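Tll0287 protein (Thermosynechococcus elongatus, PDB 5B82) binds a covalently attached heme c in a PAS-like domain and probably acts in redox chemistry or sensing. Local coordinates at residues A[83-88]-A[177-182]; A[135-140]-A[165-170]; A[42-47]-A[69-74]. One frame throughout, in Å; residues are numbered along the deposited sequence.

Contact 1: residues A[83-88]-A[177-182]; sequences GWQVRQ and AVTIPQ. With HEC (heme c), chain B.
The indole of Trp84 meets Val178 and Ile180 obliquely: Ile180 CG1 lies 4.1 Å from Trp84 CD1, while Val178 CG1 packs 4.1 Å from Trp84 CB. The other flat group, the Gln85 amide, lies alongside Thr179, with Gln85 NE2 4.0 Å from Thr179 CG2. The two segments belong to the antiparallel sheet of the PAS-like fold, where the outermost strand 85-89 pairs with strand 172-181. Alternation of residues sorts the side chains. Val86 and Val178 point the same way, toward the two long helices, their CG2 methyls in contact; Gln85, Thr179, Arg87 and Ala177 project from the other face. The ladder itself rests on two hydrogen-bonded pairs, Gln85 with Thr179 and Arg87 with Ala177. Thr179 N reaches Gln85 O at 2.8 Å, nearly straight at 160°, whereas Ala177 N approaches Arg87 O with more bend, 142°.

With CG set anti to its carbonyl carbon (chi1 -57°), the Trp84 ring drops to the helix side, where NE1 bonds Glu30 of helix 28-49. Arg87 turns its end away from the ladder, forming a salt bridge with Asp105 and hydrogen bonds to Asn97 O and Ala99 O. At the heme end of the strand, Gln88 OE1, which accepts a hydrogen bond from Arg45 NH2, comes within 3.4 Å of heme CAA.

Contact 2: residues A[135-140]-A[165-170]; sequences IDVQAS and YGFRVG. With HEC (heme c), chain B.
Val137 and Gly170 join the end of strand 128-136 and the run beyond it to the irregular segment 165-170 through a single hydrogen bond, Gly170 N to Val137 O at 2.9 Å. The bond is nearly straight at 162°, its donor tilted somewhat from the carbonyl plane. Segment 135-140 heads toward Cys141 and Cys144, which hold the heme covalently; segment 165-170 leads into strand 172-181. Gly170 has a positive phi, and a CB there would be jammed against the carbonyl of Val169.

Val137 carries the side-chain contact. With CG1 anti to the backbone N (chi1 175°), its two methyls are shared between different partners: CG1 lies 3.4 Å from Arg168 O, and CG2 rests 3.7 Å from Phe167 CD1. The Phe167 side chain crosses that of Val137 at about a right angle. Its ring also makes a cation-pi contact with Lys92 and touches His145, an axial ligand of the heme iron. Further along, Val169 CG2 packs against the backbone of Ala139, 3.7 Å from Ala139 CA. With Val137 cut back to an alanine, a gap would probably open between Phe167 CD1 and Arg168 O, leaving the ring freer to shift against His145.

The heme lies along the 135-140 run. Ile135 CD1 reaches heme CMA at 3.5 Å, and Asp136 O comes 3.4 Å from heme CMB. Gln138, bent at chi2, brings OE1 to heme CBB. One hydrogen bond between the segments, with the rest van der Waals contact, suggests that side-chain fit contributes to the joint, alongside a further backbone bond of Val137 to Asp171.

Contact 3: residues A[42-47]-A[69-74]; sequences DQMRIG and APVGKQ. With HEC (heme c), chain B.
Two antiparallel helices form one wall of the heme pocket, and here Met44 and Arg45 of helix 28-49 meet Pro70, Val71 and Gln74 of helix 69-82, which starts directly after Cys68, an axial ligand of the iron. The short axes run 9.8 Å apart at 161°, and no hydrogen bond crosses between the segments, so side chains make the join.

Arg45 reaches across with its aliphatic part first: CB packs on Val71 CG2 at 3.7 Å. Farther out the chain bends at chi3 (-46°), laying the guanidinium between the methyls of Val71 and the porphyrin. The methyls lie over one face, offset toward the rim, with Val71 CG1 3.8 Å from Arg45 NH2. The porphyrin occupies the opposite face: Arg45 NH1 stands 3.5 Å from heme C4A, and Arg45 CD reaches heme C2B at 3.4 Å. Gln88 OE1 and Tyr176 OH both bond NH2, which helps to hold the rotation of the group. A positive charge held so near the heme and Cys68 might lend electrostatic stabilisation to a thiolate ligand.

On the side turned from the heme, Met44 extends straight across the groove (CG anti to the backbone N, chi1 165°). Its terminal methyl CE touches Pro70 CB at 3.5 Å, and SD passes Gln74 OE1 at 3.7 Å. The arrangement belongs to the His/Cys-ligated heme c pocket of this PAS-like domain, with an antiparallel helix pair along its Cys68 side and an arginine laid against the porphyrin.

Overall arrangement
From the N terminus, helix 28-49 runs first toward the heme; contact 3 closes the earliest loop when helix 69-82 returns beside it. That helix leads, through a turn at Gly83, into strand 85-89, where contact 1 opens; it closes only near the C terminus, with strand 172-181. Contact 2 falls wholly within this long excursion, joining the exit of strand 128-136 to the approach of strand 172-181, while contact 3 precedes both in series. Contacts 1 and 2 share the sheet but lie about 25 Å apart, centre to centre. Contact 3 touches both, through Gln88 and Ile135, so the helix pair, the sheet and the loops beside the heme converge on one cofactor.

Contact 1: residues A[83-88]-A[177-182]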
loop_
_atom_site.group_PDB
_atom_site.type_symbol
_atom_site.label_atom_id
_atom_site.label_comp_id
_atom_site.label_asym_id
_atom_site.label_seq_id
_atom_site.Cartn_x
_atom_site.Cartn_y
_atom_site.Cartn_z
ATOM N N GLY A 83 -7.536 15.869 6.831
ATOM C CA GLY A 83 -8.937 15.521 6.974
ATOM C C GLY A 83 -9.368 14.518 5.918
ATOM O O GLY A 83 -10.521 14.517 5.477
ATOM N N TRP A 84 -8.426 13.676 5.487
ATOM C CA TRP A 84 -8.726 12.593 4.566
ATOM C C TRP A 84 -8.739 11.280 5.335
ATOM O O TRP A 84 -8.297 11.218 6.477
ATOM C CB TRP A 84 -7.643 12.492 3.480
ATOM C CG TRP A 84 -7.419 13.748 2.687
ATOM C CD1 TRP A 84 -8.305 14.767 2.499
ATOM C CD2 TRP A 84 -6.224 14.116 1.977
ATOM N NE1 TRP A 84 -7.737 15.745 1.716
ATOM C CE2 TRP A 84 -6.462 15.372 1.383
ATOM C CE3 TRP A 84 -4.975 13.506 1.792
ATOM C CZ2 TRP A 84 -5.500 16.034 0.619
ATOM C CZ3 TRP A 84 -4.016 14.164 1.025
ATOM C CH2 TRP A 84 -4.287 15.411 0.446
ATOM N N GLN A 85 -9.252 10.229 4.706
ATOM C CA GLN A 85 -8.952 8.875 5.142
ATOM C C GLN A 85 -7.898 8.373 4.170
ATOM O O GLN A 85 -8.063 8.528 2.969
ATOM C CB GLN A 85 -10.193 7.999 5.056
ATOM C CG GLN A 85 -11.274 8.402 6.049
ATOM C CD GLN A 85 -12.657 8.179 5.505
ATOM O OE1 GLN A 85 -13.018 7.063 5.122
ATOM N NE2 GLN A 85 -13.444 9.246 5.449
ATOM N N VAL A 86 -6.817 7.796 4.688
ATOM C CA VAL A 86 -5.738 7.261 3.844
ATOM C C VAL A 86 -5.366 5.902 4.387
ATOM O O VAL A 86 -5.134 5.761 5.586
ATOM C CB VAL A 86 -4.480 8.157 3.878
ATOM C CG1 VAL A 86 -3.359 7.561 2.984
ATOM C CG2 VAL A 86 -4.831 9.570 3.459
ATOM N N ARG A 87 -5.314 4.903 3.516
ATOM C CA ARG A 87 -5.097 3.535 3.966
ATOM C C ARG A 87 -4.565 2.637 2.851
ATOM O O ARG A 87 -5.035 2.693 1.708
ATOM C CB ARG A 87 -6.412 2.952 4.476
ATOM C CG ARG A 87 -6.272 1.630 5.205
ATOM C CD ARG A 87 -7.594 1.258 5.880
ATOM N NE ARG A 87 -8.610 0.834 4.919
ATOM C CZ ARG A 87 -8.887 -0.435 4.637
ATOM N NH1 ARG A 87 -8.222 -1.416 5.242
ATOM N NH2 ARG A 87 -9.828 -0.726 3.754
ATOM N N GLN A 88 -3.598 1.795 3.192
ATOM C CA GLN A 88 -3.160 0.752 2.275
ATOM C C GLN A 88 -4.149 -0.391 2.365
ATOM O O GLN A 88 -4.650 -0.713 3.447
ATOM C CB GLN A 88 -1.771 0.255 2.646
ATOM C CG GLN A 88 -0.693 1.304 2.486
ATOM C CD GLN A 88 0.599 0.901 3.169
ATOM O OE1 GLN A 88 1.531 0.418 2.523
ATOM N NE2 GLN A 88 0.656 1.084 4.485
ATOM N N ALA A 177 -5.510 3.822 -0.857
ATOM C CA ALA A 177 -6.901 4.290 -0.943
ATOM C C ALA A 177 -7.066 5.568 -0.134
ATOM O O ALA A 177 -6.756 5.605 1.061
ATOM C CB ALA A 177 -7.849 3.235 -0.424
ATOM N N VAL A 178 -7.524 6.627 -0.785
ATOM C CA VAL A 178 -7.773 7.888 -0.100
ATOM C C VAL A 178 -9.221 8.313 -0.277
ATOM O O VAL A 178 -9.781 8.165 -1.361
ATOM C CB VAL A 178 -6.875 9.006 -0.650
ATOM C CG1 VAL A 178 -7.182 10.330 0.037
ATOM C CG2 VAL A 178 -5.407 8.632 -0.495
ATOM N N THR A 179 -9.829 8.836 0.784
ATOM C CA THR A 179 -11.159 9.411 0.670
ATOM C C THR A 179 -11.167 10.866 1.127
ATOM O O THR A 179 -10.705 11.189 2.223
ATOM C CB THR A 179 -12.198 8.629 1.494
ATOM O OG1 THR A 179 -12.370 7.326 0.928
ATOM C CG2 THR A 179 -13.555 9.348 1.483
ATOM N N ILE A 180 -11.686 11.745 0.272
ATOM C CA ILE A 180 -12.028 13.096 0.691
ATOM C C ILE A 180 -13.524 13.100 1.009
ATOM O O ILE A 180 -14.356 13.117 0.104
ATOM C CB ILE A 180 -11.736 14.143 -0.392
ATOM C CG1 ILE A 180 -10.319 13.974 -0.959
ATOM C CG2 ILE A 180 -11.942 15.554 0.181
ATOM C CD1 ILE A 180 -10.033 14.904 -2.121
ATOM N N PRO A 181 -13.865 13.064 2.297
ATOM C CA PRO A 181 -15.263 12.882 2.714
ATOM C C PRO A 181 -16.204 13.953 2.162
ATOM O O PRO A 181 -15.792 15.090 1.983
ATOM C CB PRO A 181 -15.194 12.971 4.241
ATOM C CG PRO A 181 -13.935 13.684 4.532
ATOM C CD PRO A 181 -12.971 13.294 3.443
ATOM N N GLN A 182 -17.442 13.565 1.874
ATOM C CA GLN A 182 -18.480 14.485 1.420
ATOM C C GLN A 182 -18.737 15.597 2.449
ATOM O O GLN A 182 -18.831 16.768 2.094
ATOM C CB GLN A 182 -19.775 13.705 1.157
ATOM C CG GLN A 182 -20.920 14.524 0.597
ATOM C CD GLN A 182 -20.999 14.486 -0.929
ATOM O OE1 GLN A 182 -20.807 15.504 -1.591
ATOM N NE2 GLN A 182 -21.315 13.317 -1.487
HETATM FE FE HEC B . 6.096 -4.399 2.663
HETATM C CHA HEC B . 3.309 -4.132 4.584
HETATM C CHB HEC B . 4.199 -3.471 -0.121
HETATM C CHC HEC B . 8.871 -4.398 0.716
HETATM C CHD HEC B . 7.891 -5.700 5.288
HETATM N NA HEC B . 4.109 -3.955 2.282
HETATM C C1A HEC B . 3.160 -3.776 3.268
HETATM C C2A HEC B . 1.984 -3.171 2.673
HETATM C C3A HEC B . 2.247 -2.992 1.373
HETATM C C4A HEC B . 3.574 -3.483 1.102
HETATM C CMA HEC B . 1.321 -2.385 0.306
HETATM C CAA HEC B . 0.678 -2.784 3.413
HETATM C CBA HEC B . -0.429 -3.818 3.210
HETATM C CGA HEC B . -0.237 -4.977 4.150
HETATM O O1A HEC B . -0.011 -6.114 3.667
HETATM O O2A HEC B . -0.275 -4.769 5.391
HETATM N NB HEC B . 6.441 -4.026 0.677
HETATM C C1B HEC B . 5.553 -3.606 -0.291
HETATM C C2B HEC B . 6.287 -3.332 -1.510
HETATM C C3B HEC B . 7.574 -3.597 -1.279
HETATM C C4B HEC B . 7.700 -4.027 0.099
HETATM C CMB HEC B . 5.662 -2.870 -2.852
HETATM C CAB HEC B . 8.739 -3.455 -2.286
HETATM C CBB HEC B . 8.962 -1.968 -2.665
HETATM N NC HEC B . 8.013 -4.982 2.945
HETATM C C1C HEC B . 9.018 -4.839 2.015
HETATM C C2C HEC B . 10.278 -5.092 2.682
HETATM C C3C HEC B . 10.006 -5.583 3.903
HETATM C C4C HEC B . 8.578 -5.437 4.118
HETATM C CMC HEC B . 11.617 -5.226 1.918
HETATM C CAC HEC B . 11.015 -6.115 4.956
HETATM C CBC HEC B . 12.111 -5.110 5.383
HETATM N ND HEC B . 5.667 -4.909 4.598
HETATM C C1D HEC B . 6.601 -5.299 5.552
HETATM C C2D HEC B . 5.993 -5.219 6.866
HETATM C C3D HEC B . 4.568 -4.739 6.623
HETATM C C4D HEC B . 4.453 -4.574 5.200
HETATM C CMD HEC B . 6.636 -5.550 8.229
HETATM C CAD HEC B . 3.469 -4.454 7.670
HETATM C CBD HEC B . 3.665 -2.991 8.052
HETATM C CGD HEC B . 2.541 -2.491 8.932
HETATM O O1D HEC B . 2.383 -2.999 10.065
HETATM O O2D HEC B . 1.813 -1.575 8.492
#

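Contact 2: residues A[135-140]-A[165-170]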
loop_
_atom_site.group_PDB
_atom_site.type_symbol
_atom_site.label_atom_id
_atom_site.label_comp_id
_atom_site.label_asym_id
_atom_site.label_seq_id
_atom_site.Cartn_x
_atom_site.Cartn_y
_atom_site.Cartn_z
ATOM N N ILE A 135 -0.281 -0.630 -6.238
ATOM C CA ILE A 135 1.065 -0.927 -5.767
ATOM C C ILE A 135 1.507 -2.235 -6.416
ATOM O O ILE A 135 0.854 -3.268 -6.250
ATOM C CB ILE A 135 1.093 -1.115 -4.244
ATOM C CG1 ILE A 135 0.640 0.162 -3.543
ATOM C CG2 ILE A 135 2.501 -1.492 -3.773
ATOM C CD1 ILE A 135 0.206 -0.034 -2.104
ATOM N N ASP A 136 2.608 -2.199 -7.155
ATOM C CA ASP A 136 3.110 -3.412 -7.776
ATOM C C ASP A 136 4.304 -3.964 -7.004
ATOM O O ASP A 136 4.903 -3.268 -6.186
ATOM C CB ASP A 136 3.467 -3.176 -9.246
ATOM C CG ASP A 136 2.234 -2.975 -10.129
ATOM O OD1 ASP A 136 1.169 -3.562 -9.830
ATOM O OD2 ASP A 136 2.337 -2.233 -11.132
ATOM N N VAL A 137 4.637 -5.220 -7.263
ATOM C CA VAL A 137 5.758 -5.861 -6.594
ATOM C C VAL A 137 7.033 -5.682 -7.412
ATOM O O VAL A 137 7.063 -6.062 -8.576
ATOM C CB VAL A 137 5.485 -7.358 -6.416
ATOM C CG1 VAL A 137 6.704 -8.060 -5.837
ATOM C CG2 VAL A 137 4.262 -7.575 -5.529
ATOM N N GLN A 138 8.071 -5.088 -6.818
ATOM C CA GLN A 138 9.424 -5.103 -7.410
ATOM C C GLN A 138 10.311 -6.160 -6.751
ATOM O O GLN A 138 9.924 -6.761 -5.747
ATOM C CB GLN A 138 10.110 -3.736 -7.308
ATOM C CG GLN A 138 9.479 -2.650 -8.163
ATOM C CD GLN A 138 8.397 -1.912 -7.426
ATOM O OE1 GLN A 138 8.525 -1.647 -6.235
ATOM N NE2 GLN A 138 7.311 -1.587 -8.123
ATOM N N ALA A 139 11.503 -6.373 -7.310
ATOM C CA ALA A 139 12.421 -7.397 -6.814
ATOM C C ALA A 139 12.809 -7.224 -5.351
ATOM O O ALA A 139 12.896 -8.204 -4.617
ATOM C CB ALA A 139 13.688 -7.476 -7.691
ATOM N N SER A 140 13.045 -5.985 -4.935
ATOM C CA SER A 140 13.467 -5.709 -3.568
ATOM C C SER A 140 12.437 -6.233 -2.571
ATOM O O SER A 140 12.783 -6.810 -1.536
ATOM C CB SER A 140 13.673 -4.206 -3.380
ATOM O OG SER A 140 12.486 -3.486 -3.695
ATOM N N TYR A 165 2.856 -12.806 1.308
ATOM C CA TYR A 165 4.018 -13.516 0.775
ATOM C C TYR A 165 3.651 -14.249 -0.500
ATOM O O TYR A 165 2.484 -14.282 -0.896
ATOM C CB TYR A 165 4.576 -14.511 1.800
ATOM C CG TYR A 165 3.545 -15.479 2.355
ATOM C CD1 TYR A 165 2.954 -15.261 3.594
ATOM C CD2 TYR A 165 3.165 -16.613 1.642
ATOM C CE1 TYR A 165 2.011 -16.133 4.103
ATOM C CE2 TYR A 165 2.223 -17.491 2.144
ATOM C CZ TYR A 165 1.649 -17.246 3.376
ATOM O OH TYR A 165 0.711 -18.119 3.885
ATOM N N GLY A 166 4.656 -14.839 -1.137
ATOM C CA GLY A 166 4.447 -15.619 -2.343
ATOM C C GLY A 166 4.266 -14.781 -3.592
ATOM O O GLY A 166 3.777 -15.272 -4.605
ATOM N N PHE A 167 4.656 -13.513 -3.528
ATOM C CA PHE A 167 4.584 -12.642 -4.699
ATOM C C PHE A 167 5.732 -12.882 -5.678
ATOM O O PHE A 167 6.784 -13.398 -5.303
ATOM C CB PHE A 167 4.603 -11.178 -4.278
ATOM C CG PHE A 167 3.387 -10.749 -3.518
ATOM C CD1 PHE A 167 2.230 -10.385 -4.185
ATOM C CD2 PHE A 167 3.407 -10.682 -2.141
ATOM C CE1 PHE A 167 1.114 -9.983 -3.484
ATOM C CE2 PHE A 167 2.293 -10.277 -1.439
ATOM C CZ PHE A 167 1.149 -9.926 -2.112
ATOM N N ARG A 168 5.519 -12.494 -6.932
ATOM C CA ARG A 168 6.585 -12.459 -7.927
ATOM C C ARG A 168 6.695 -11.041 -8.464
ATOM O O ARG A 168 5.761 -10.254 -8.326
ATOM C CB ARG A 168 6.294 -13.418 -9.078
ATOM C CG ARG A 168 6.304 -14.883 -8.694
ATOM C CD ARG A 168 6.868 -15.756 -9.819
ATOM N NE ARG A 168 6.522 -15.266 -11.155
ATOM C CZ ARG A 168 5.314 -15.364 -11.708
ATOM N NH1 ARG A 168 4.313 -15.919 -11.036
ATOM N NH2 ARG A 168 5.102 -14.892 -12.930
ATOM N N VAL A 169 7.835 -10.714 -9.064
ATOM C CA VAL A 169 8.038 -9.394 -9.648
ATOM C C VAL A 169 6.977 -9.126 -10.704
ATOM O O VAL A 169 6.828 -9.897 -11.652
ATOM C CB VAL A 169 9.423 -9.271 -10.305
ATOM C CG1 VAL A 169 9.561 -7.934 -11.013
ATOM C CG2 VAL A 169 10.509 -9.430 -9.266
ATOM N N GLY A 170 6.233 -8.039 -10.523
ATOM C CA GLY A 170 5.186 -7.656 -11.454
ATOM C C GLY A 170 3.786 -7.926 -10.944
ATOM O O GLY A 170 2.812 -7.462 -11.532
HETATM FE FE HEC B . 6.096 -4.399 2.663
HETATM C CHA HEC B . 3.309 -4.132 4.584
HETATM C CHB HEC B . 4.199 -3.471 -0.121
HETATM C CHC HEC B . 8.871 -4.398 0.716
HETATM C CHD HEC B . 7.891 -5.700 5.288
HETATM N NA HEC B . 4.109 -3.955 2.282
HETATM C C1A HEC B . 3.160 -3.776 3.268
HETATM C C2A HEC B . 1.984 -3.171 2.673
HETATM C C3A HEC B . 2.247 -2.992 1.373
HETATM C C4A HEC B . 3.574 -3.483 1.102
HETATM C CMA HEC B . 1.321 -2.385 0.306
HETATM C CAA HEC B . 0.678 -2.784 3.413
HETATM C CBA HEC B . -0.429 -3.818 3.210
HETATM C CGA HEC B . -0.237 -4.977 4.150
HETATM O O1A HEC B . -0.011 -6.114 3.667
HETATM O O2A HEC B . -0.275 -4.769 5.391
HETATM N NB HEC B . 6.441 -4.026 0.677
HETATM C C1B HEC B . 5.553 -3.606 -0.291
HETATM C C2B HEC B . 6.287 -3.332 -1.510
HETATM C C3B HEC B . 7.574 -3.597 -1.279
HETATM C C4B HEC B . 7.700 -4.027 0.099
HETATM C CMB HEC B . 5.662 -2.870 -2.852
HETATM C CAB HEC B . 8.739 -3.455 -2.286
HETATM C CBB HEC B . 8.962 -1.968 -2.665
HETATM N NC HEC B . 8.013 -4.982 2.945
HETATM C C1C HEC B . 9.018 -4.839 2.015
HETATM C C2C HEC B . 10.278 -5.092 2.682
HETATM C C3C HEC B . 10.006 -5.583 3.903
HETATM C C4C HEC B . 8.578 -5.437 4.118
HETATM C CMC HEC B . 11.617 -5.226 1.918
HETATM C CAC HEC B . 11.015 -6.115 4.956
HETATM C CBC HEC B . 12.111 -5.110 5.383
HETATM N ND HEC B . 5.667 -4.909 4.598
HETATM C C1D HEC B . 6.601 -5.299 5.552
HETATM C C2D HEC B . 5.993 -5.219 6.866
HETATM C C3D HEC B . 4.568 -4.739 6.623
HETATM C C4D HEC B . 4.453 -4.574 5.200
HETATM C CMD HEC B . 6.636 -5.550 8.229
HETATM C CAD HEC B . 3.469 -4.454 7.670
HETATM C CBD HEC B . 3.665 -2.991 8.052
HETATM C CGD HEC B . 2.541 -2.491 8.932
HETATM O O1D HEC B . 2.383 -2.999 10.065
HETATM O O2D HEC B . 1.813 -1.575 8.492
#

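Contact 3: residues A[42-47]-A[69-74]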
loop_
_atom_site.group_PDB
_atom_site.type_symbol
_atom_site.label_atom_id
_atom_site.label_comp_id
_atom_site.label_asym_id
_atom_site.label_seq_id
_atom_site.Cartn_x
_atom_site.Cartn_y
_atom_site.Cartn_z
ATOM N N ASP A 42 4.617 6.382 -2.177
ATOM C CA ASP A 42 5.056 5.229 -2.951
ATOM C C ASP A 42 6.566 5.271 -3.242
ATOM O O ASP A 42 7.292 4.277 -3.061
ATOM C CB ASP A 42 4.264 5.144 -4.254
ATOM C CG ASP A 42 4.375 3.783 -4.906
ATOM O OD1 ASP A 42 4.080 2.781 -4.213
ATOM O OD2 ASP A 42 4.773 3.715 -6.094
ATOM N N GLN A 43 7.038 6.434 -3.668
ATOM C CA GLN A 43 8.457 6.590 -3.954
ATOM C C GLN A 43 9.269 6.453 -2.672
ATOM O O GLN A 43 10.419 6.004 -2.695
ATOM C CB GLN A 43 8.725 7.922 -4.651
ATOM C CG GLN A 43 8.258 7.942 -6.104
ATOM C CD GLN A 43 9.106 7.067 -7.018
ATOM O OE1 GLN A 43 10.335 7.126 -6.984
ATOM N NE2 GLN A 43 8.448 6.252 -7.841
ATOM N N MET A 44 8.659 6.817 -1.549
ATOM C CA MET A 44 9.315 6.629 -0.261
ATOM C C MET A 44 9.509 5.156 0.022
ATOM O O MET A 44 10.620 4.726 0.371
ATOM C CB MET A 44 8.515 7.259 0.877
ATOM C CG MET A 44 8.958 6.787 2.265
ATOM S SD MET A 44 7.922 7.523 3.558
ATOM C CE MET A 44 8.163 6.354 4.884
ATOM N N ARG A 45 8.440 4.367 -0.118
ATOM C CA ARG A 45 8.620 2.933 0.124
ATOM C C ARG A 45 9.687 2.347 -0.795
ATOM O O ARG A 45 10.587 1.628 -0.345
ATOM C CB ARG A 45 7.324 2.143 -0.050
ATOM C CG ARG A 45 7.413 0.752 0.595
ATOM C CD ARG A 45 6.520 -0.264 -0.107
ATOM N NE ARG A 45 5.185 0.277 -0.349
ATOM C CZ ARG A 45 4.209 0.302 0.549
ATOM N NH1 ARG A 45 4.407 -0.192 1.765
ATOM N NH2 ARG A 45 3.032 0.821 0.227
ATOM N N ILE A 46 9.573 2.655 -2.086
ATOM C CA ILE A 46 10.524 2.136 -3.065
ATOM C C ILE A 46 11.957 2.487 -2.676
ATOM O O ILE A 46 12.871 1.659 -2.767
ATOM C CB ILE A 46 10.185 2.659 -4.467
ATOM C CG1 ILE A 46 8.970 1.903 -5.004
ATOM C CG2 ILE A 46 11.366 2.498 -5.408
ATOM C CD1 ILE A 46 8.290 2.584 -6.170
ATOM N N GLY A 47 12.131 3.716 -2.206
ATOM C CA GLY A 47 13.417 4.193 -1.749
ATOM C C GLY A 47 13.950 3.423 -0.561
ATOM O O GLY A 47 15.131 3.074 -0.532
ATOM N N ALA A 69 6.472 -0.133 7.611
ATOM C CA ALA A 69 5.869 0.507 8.789
ATOM C C ALA A 69 5.843 2.050 8.714
ATOM O O ALA A 69 4.787 2.673 8.961
ATOM C CB ALA A 69 6.525 0.021 10.084
ATOM N N PRO A 70 6.988 2.677 8.362
ATOM C CA PRO A 70 6.939 4.137 8.213
ATOM C C PRO A 70 5.984 4.618 7.121
ATOM O O PRO A 70 5.522 5.762 7.191
ATOM C CB PRO A 70 8.389 4.511 7.868
ATOM C CG PRO A 70 9.049 3.248 7.481
ATOM C CD PRO A 70 8.371 2.176 8.247
ATOM N N VAL A 71 5.693 3.771 6.134
ATOM C CA VAL A 71 4.696 4.115 5.121
ATOM C C VAL A 71 3.313 4.249 5.762
ATOM O O VAL A 71 2.597 5.224 5.515
ATOM C CB VAL A 71 4.653 3.074 3.979
ATOM C CG1 VAL A 71 3.506 3.360 3.036
ATOM C CG2 VAL A 71 5.980 3.064 3.231
ATOM N N GLY A 72 2.946 3.279 6.594
ATOM C CA GLY A 72 1.671 3.318 7.298
ATOM C C GLY A 72 1.586 4.497 8.256
ATOM O O GLY A 72 0.540 5.176 8.356
ATOM N N LYS A 73 2.685 4.746 8.967
ATOM C CA LYS A 73 2.727 5.895 9.872
ATOM C C LYS A 73 2.493 7.194 9.101
ATOM O O LYS A 73 1.677 8.046 9.501
ATOM C CB LYS A 73 4.054 5.947 10.629
ATOM C CG LYS A 73 4.117 7.011 11.708
ATOM C CD LYS A 73 4.975 6.564 12.884
ATOM C CE LYS A 73 6.461 6.724 12.599
ATOM N NZ LYS A 73 6.957 8.083 12.964
ATOM N N GLN A 74 3.193 7.330 7.981
ATOM C CA GLN A 74 3.074 8.529 7.167
ATOM C C GLN A 74 1.665 8.678 6.617
ATOM O O GLN A 74 1.136 9.786 6.539
ATOM C CB GLN A 74 4.074 8.518 6.020
ATOM C CG GLN A 74 3.971 9.748 5.147
ATOM C CD GLN A 74 5.097 10.714 5.374
ATOM O OE1 GLN A 74 6.249 10.424 5.052
ATOM N NE2 GLN A 74 4.775 11.874 5.933
HETATM FE FE HEC B . 6.096 -4.399 2.663
HETATM C CHA HEC B . 3.309 -4.132 4.584
HETATM C CHB HEC B . 4.199 -3.471 -0.121
HETATM C CHC HEC B . 8.871 -4.398 0.716
HETATM C CHD HEC B . 7.891 -5.700 5.288
HETATM N NA HEC B . 4.109 -3.955 2.282
HETATM C C1A HEC B . 3.160 -3.776 3.268
HETATM C C2A HEC B . 1.984 -3.171 2.673
HETATM C C3A HEC B . 2.247 -2.992 1.373
HETATM C C4A HEC B . 3.574 -3.483 1.102
HETATM C CMA HEC B . 1.321 -2.385 0.306
HETATM C CAA HEC B . 0.678 -2.784 3.413
HETATM C CBA HEC B . -0.429 -3.818 3.210
HETATM C CGA HEC B . -0.237 -4.977 4.150
HETATM O O1A HEC B . -0.011 -6.114 3.667
HETATM O O2A HEC B . -0.275 -4.769 5.391
HETATM N NB HEC B . 6.441 -4.026 0.677
HETATM C C1B HEC B . 5.553 -3.606 -0.291
HETATM C C2B HEC B . 6.287 -3.332 -1.510
HETATM C C3B HEC B . 7.574 -3.597 -1.279
HETATM C C4B HEC B . 7.700 -4.027 0.099
HETATM C CMB HEC B . 5.662 -2.870 -2.852
HETATM C CAB HEC B . 8.739 -3.455 -2.286
HETATM C CBB HEC B . 8.962 -1.968 -2.665
HETATM N NC HEC B . 8.013 -4.982 2.945
HETATM C C1C HEC B . 9.018 -4.839 2.015
HETATM C C2C HEC B . 10.278 -5.092 2.682
HETATM C C3C HEC B . 10.006 -5.583 3.903
HETATM C C4C HEC B . 8.578 -5.437 4.118
HETATM C CMC HEC B . 11.617 -5.226 1.918
HETATM C CAC HEC B . 11.015 -6.115 4.956
HETATM C CBC HEC B . 12.111 -5.110 5.383
HETATM N ND HEC B . 5.667 -4.909 4.598
HETATM C C1D HEC B . 6.601 -5.299 5.552
HETATM C C2D HEC B . 5.993 -5.219 6.866
HETATM C C3D HEC B . 4.568 -4.739 6.623
HETATM C C4D HEC B . 4.453 -4.574 5.200
HETATM C CMD HEC B . 6.636 -5.550 8.229
HETATM C CAD HEC B . 3.469 -4.454 7.670
HETATM C CBD HEC B . 3.665 -2.991 8.052
HETATM C CGD HEC B . 2.541 -2.491 8.932
HETATM O O1D HEC B . 2.383 -2.999 10.065
HETATM O O2D HEC B . 1.813 -1.575 8.492
#